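Local atomic coordinates of DUF917 domain-containing protein (Chromobacterium violaceum, PDB entry 2O3I), a protein that is of unknown function but carries the N- and C-terminal domains of the S-methyl-thiohydantoin desulfurase-like (DUF917) family and forms a two-chain assembly. Residues Ala35-Lys40 and Val77-Gly82; Val65-Ala70 and Ala159-Leu164. The protein carries 2 engineered substitutions. All blocks are in the same frame, centred on the assembly; numbering follows the deposited sequence.

Both contacts lie in the N-terminal S-Me-THD-like domain, on the same side of the chain's centre, with their own centres about 13 Å apart. Their segments alternate along the chain: 35-40 (contact 1), 65-70 (contact 2), 77-82 (contact 1), 159-164 (contact 2). The junction is the start of helix 81-96. Contact 1 joins the residues leading into this helix to the loop that follows helix 28-35, whereas contact 2 joins strand 61-69 of the mixed sheet to the loop between strands 156-159 and 165-171. E161 of contact 2 meets the helix start directly, with OE2 2.8 Å from G82 N, so helix start, strand and hairpin loop converge on one residue.

Contact 1 (Ala35-Lys40 and Val77-Gly82); sequences AANFRK and VQWPNG
The indole of W79 carries N37 on one face: CB of N37, offset toward the rim, lies 3.7 Å from the centroid of the six-membered ring, only 15° off the ring normal, a CH-pi contact. The N37 amide is stacked over the same ring, its plane just 16° from that of the indole and its CG 3.7 Å from W79 CZ2. W79 meets the ring of Y43 as well. This CH-pi and amide-stacking contact joins two loops of the N-terminal domain, one after helix 28-35 and one entering helix 81-96, whose N-cap position is P80. N37 is the third residue of a type I beta turn, A35 to F38, closed by F38 N to A35 O (3.1 Å). With CG anti to the carbonyl carbon, its amide swings away from its own carbonyl and toward Q78. At the other end of N37, its backbone O approaches the rim of the indole, 3.5 Å from W79 CZ3. The polar link is a long hydrogen bond, N37 ND2 to Q78 O at 3.3 Å: its N-H points fairly straight at the oxygen, yet the donor stands above the carbonyl plane, 44° out of it.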
# COMPACT_ATOMS: atom_id res chain seq x y z
N ALA A 35 -0.09 13.01 -26.61
CA ALA A 35 -0.43 14.20 -27.39
C ALA A 35 -0.95 13.87 -28.79
O ALA A 35 -1.77 14.61 -29.34
CB ALA A 35 0.78 15.12 -27.48
N ALA A 36 -0.48 12.76 -29.35
CA ALA A 36 -0.90 12.36 -30.69
C ALA A 36 -2.41 12.17 -30.81
O ALA A 36 -2.97 12.35 -31.89
CB ALA A 36 -0.20 11.07 -31.09
N ASN A 37 -3.07 11.83 -29.70
CA ASN A 37 -4.51 11.61 -29.72
C ASN A 37 -5.35 12.77 -29.22
O ASN A 37 -6.57 12.64 -29.08
CB ASN A 37 -4.87 10.36 -28.91
CG ASN A 37 -4.40 9.08 -29.56
OD1 ASN A 37 -4.76 8.78 -30.71
ND2 ASN A 37 -3.59 8.31 -28.84
N PHE A 38 -4.72 13.91 -28.93
CA PHE A 38 -5.47 15.06 -28.44
C PHE A 38 -6.11 15.82 -29.59
O PHE A 38 -5.43 16.41 -30.42
CB PHE A 38 -4.56 16.02 -27.67
CG PHE A 38 -5.29 17.21 -27.09
CD1 PHE A 38 -4.75 18.49 -27.21
CD2 PHE A 38 -6.50 17.06 -26.42
CE1 PHE A 38 -5.41 19.60 -26.68
CE2 PHE A 38 -7.16 18.17 -25.88
CZ PHE A 38 -6.62 19.44 -26.01
N ARG A 39 -7.44 15.80 -29.63
CA ARG A 39 -8.19 16.50 -30.65
C ARG A 39 -9.66 16.44 -30.22
O ARG A 39 -10.08 15.48 -29.57
CB ARG A 39 -8.01 15.83 -32.01
CG ARG A 39 -8.46 14.39 -32.03
CD ARG A 39 -8.15 13.73 -33.36
NE ARG A 39 -8.69 12.38 -33.40
CZ ARG A 39 -9.99 12.10 -33.37
NH1 ARG A 39 -10.89 13.08 -33.31
NH2 ARG A 39 -10.40 10.83 -33.40
N LYS A 40 -10.43 17.47 -30.56
CA LYS A 40 -11.83 17.47 -30.17
C LYS A 40 -12.54 16.23 -30.72
O LYS A 40 -12.35 15.86 -31.88
CB LYS A 40 -12.53 18.74 -30.67
CG LYS A 40 -13.85 19.04 -29.96
CD LYS A 40 -14.47 20.36 -30.46
CE LYS A 40 -15.65 20.79 -29.59
NZ LYS A 40 -16.75 19.78 -29.55
N VAL A 77 0.73 3.87 -22.99
CA VAL A 77 -0.53 4.59 -22.86
C VAL A 77 -0.82 5.48 -24.06
O VAL A 77 0.09 6.09 -24.62
CB VAL A 77 -0.52 5.44 -21.58
CG1 VAL A 77 -1.84 6.17 -21.43
CG2 VAL A 77 -0.28 4.55 -20.38
N GLN A 78 -2.09 5.54 -24.45
CA GLN A 78 -2.55 6.35 -25.57
C GLN A 78 -3.44 7.49 -25.05
O GLN A 78 -3.41 8.60 -25.56
CB GLN A 78 -3.36 5.50 -26.55
CG GLN A 78 -2.55 4.51 -27.37
CD GLN A 78 -1.56 5.20 -28.29
OE1 GLN A 78 -0.45 5.54 -27.89
NE2 GLN A 78 -1.97 5.41 -29.54
N TRP A 79 -4.26 7.18 -24.04
CA TRP A 79 -5.15 8.17 -23.43
C TRP A 79 -4.88 8.16 -21.92
O TRP A 79 -4.59 7.13 -21.35
CB TRP A 79 -6.62 7.82 -23.72
CG TRP A 79 -6.86 7.42 -25.15
CD1 TRP A 79 -6.60 6.20 -25.71
CD2 TRP A 79 -7.37 8.25 -26.19
NE1 TRP A 79 -6.91 6.22 -27.05
CE2 TRP A 79 -7.39 7.46 -27.37
CE3 TRP A 79 -7.82 9.57 -26.26
CZ2 TRP A 79 -7.83 7.96 -28.60
CZ3 TRP A 79 -8.26 10.07 -27.47
CH2 TRP A 79 -8.26 9.26 -28.63
N PRO A 80 -4.97 9.33 -21.27
CA PRO A 80 -4.72 9.40 -19.83
C PRO A 80 -5.91 9.00 -18.95
O PRO A 80 -6.36 9.79 -18.11
CB PRO A 80 -4.34 10.86 -19.64
CG PRO A 80 -5.26 11.55 -20.59
CD PRO A 80 -5.18 10.68 -21.84
N ASN A 81 -6.40 7.78 -19.13
CA ASN A 81 -7.54 7.32 -18.34
C ASN A 81 -7.27 7.36 -16.84
O ASN A 81 -8.11 7.81 -16.06
CB ASN A 81 -7.94 5.90 -18.75
CG ASN A 81 -8.66 5.86 -20.08
OD1 ASN A 81 -8.92 6.90 -20.69
ND2 ASN A 81 -9.01 4.66 -20.54
N GLY A 82 -6.09 6.90 -16.43
CA GLY A 82 -5.75 6.90 -15.01
C GLY A 82 -5.83 8.27 -14.37
O GLY A 82 -6.56 8.46 -13.40

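Contact 2 (Val65-Ala70 and Ala159-Leu164); sequences VAYMGA and AGESGL
Y67 projects its phenol toward E161, and the two side chains come from opposite directions so that OH meets the carboxylate. The hydroxyl donates to E161 OE2 at 3.0 Å, while OE1 of the same glutamate is farther from Y67 OH, at 3.6 Å, which identifies one oxygen as the acceptor. That oxygen lies in the plane of the phenol ring, at its edge, and is 3.7 Å from Y67 CE2. The carboxylate is turned 35° from the ring plane, and the hydroxyl approaches OE2 from above the carboxylate plane, well off it, rather than within it.

The glutamate's torsions bring its acid group to the phenol: CG is anti to the carbonyl carbon, and the chain then bends at chi2 (-66°), which folds the carboxylate over toward the strand instead of extending it. The Y67 side chain also touches P83 of helix 81-96 and V77 of the loop before it.

OE2 does double duty, because it also accepts a hydrogen bond from G82 N, and the glutamate's backbone O accepts one from N81 ND2, both at the start of helix 81-96, so that three separate donors fix E161 between strand and helix start. Its own loop is closed by a short backbone bond, G160 N to L164 O at 2.7 Å, and in the same loop S162 and L164 pack on P173 and M172 of the second subunit.

The arrangement is that of a beta-hairpin, strands 156-159 and 165-171, whose connecting loop is tied by a tyrosine-carboxylate hydrogen bond to strand 61-69 of the same mixed sheet, across the intervening strand 203-211.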
# COMPACT_ATOMS: atom_id res chain seq x y z
N VAL A 65 -2.04 16.55 -10.42
CA VAL A 65 -2.38 15.32 -11.14
C VAL A 65 -1.21 14.86 -11.97
O VAL A 65 -0.44 15.68 -12.48
CB VAL A 65 -3.64 15.50 -12.06
CG1 VAL A 65 -3.34 16.44 -13.22
CG2 VAL A 65 -4.08 14.15 -12.57
N ALA A 66 -1.04 13.54 -12.11
CA ALA A 66 0.07 13.01 -12.88
C ALA A 66 -0.00 11.50 -13.10
O ALA A 66 -0.96 10.83 -12.70
CB ALA A 66 1.39 13.35 -12.20
N TYR A 67 1.03 10.99 -13.76
CA TYR A 67 1.17 9.57 -14.00
C TYR A 67 2.32 9.18 -13.08
O TYR A 67 3.23 9.96 -12.85
CB TYR A 67 1.54 9.30 -15.47
CG TYR A 67 0.42 8.73 -16.30
CD1 TYR A 67 0.10 9.30 -17.54
CD2 TYR A 67 -0.30 7.62 -15.88
CE1 TYR A 67 -0.91 8.77 -18.33
CE2 TYR A 67 -1.32 7.08 -16.68
CZ TYR A 67 -1.61 7.66 -17.90
OH TYR A 67 -2.61 7.14 -18.70
N MSE A 68 2.25 7.97 -12.53
CA MSE A 68 3.28 7.48 -11.62
C MSE A 68 3.53 5.99 -11.93
O MSE A 68 2.62 5.27 -12.35
CB MSE A 68 2.80 7.66 -10.17
CG MSE A 68 3.75 7.17 -9.08
SE MSE A 68 2.95 7.24 -7.29
CE MSE A 68 4.24 8.37 -6.41
N GLY A 69 4.77 5.55 -11.74
CA GLY A 69 5.09 4.15 -12.00
C GLY A 69 6.22 3.92 -12.98
O GLY A 69 7.00 4.82 -13.29
N ALA A 70 6.29 2.69 -13.49
CA ALA A 70 7.32 2.27 -14.44
C ALA A 70 7.14 2.87 -15.83
O ALA A 70 6.07 2.75 -16.43
CB ALA A 70 7.34 0.75 -14.53
N ALA A 159 -5.37 5.66 -9.82
CA ALA A 159 -6.36 5.08 -10.70
C ALA A 159 -5.80 4.27 -11.86
O ALA A 159 -4.72 4.56 -12.37
CB ALA A 159 -7.27 6.17 -11.22
N GLY A 160 -6.55 3.24 -12.25
CA GLY A 160 -6.17 2.38 -13.36
C GLY A 160 -6.78 2.90 -14.66
O GLY A 160 -7.46 3.93 -14.66
N GLU A 161 -6.55 2.18 -15.75
CA GLU A 161 -7.07 2.59 -17.06
C GLU A 161 -8.48 2.09 -17.36
O GLU A 161 -9.14 2.58 -18.28
CB GLU A 161 -6.11 2.13 -18.16
CG GLU A 161 -4.71 2.73 -18.06
CD GLU A 161 -4.70 4.24 -18.29
OE1 GLU A 161 -5.10 4.67 -19.40
OE2 GLU A 161 -4.29 4.99 -17.38
N SER A 162 -8.94 1.11 -16.58
CA SER A 162 -10.27 0.53 -16.79
C SER A 162 -11.35 1.18 -15.93
O SER A 162 -12.43 1.54 -16.42
CB SER A 162 -10.23 -0.97 -16.52
OG SER A 162 -9.75 -1.24 -15.21
N GLY A 163 -11.07 1.34 -14.64
CA GLY A 163 -12.04 1.93 -13.74
C GLY A 163 -11.63 1.72 -12.30
O GLY A 163 -12.29 2.17 -11.37
N LEU A 164 -10.51 1.02 -12.12
CA LEU A 164 -9.98 0.76 -10.79
C LEU A 164 -9.48 2.07 -10.16
O LEU A 164 -8.73 2.82 -10.77
CB LEU A 164 -8.86 -0.28 -10.90
CG LEU A 164 -7.93 -0.70 -9.75
CD1 LEU A 164 -6.80 0.29 -9.65
CD2 LEU A 164 -8.68 -0.82 -8.44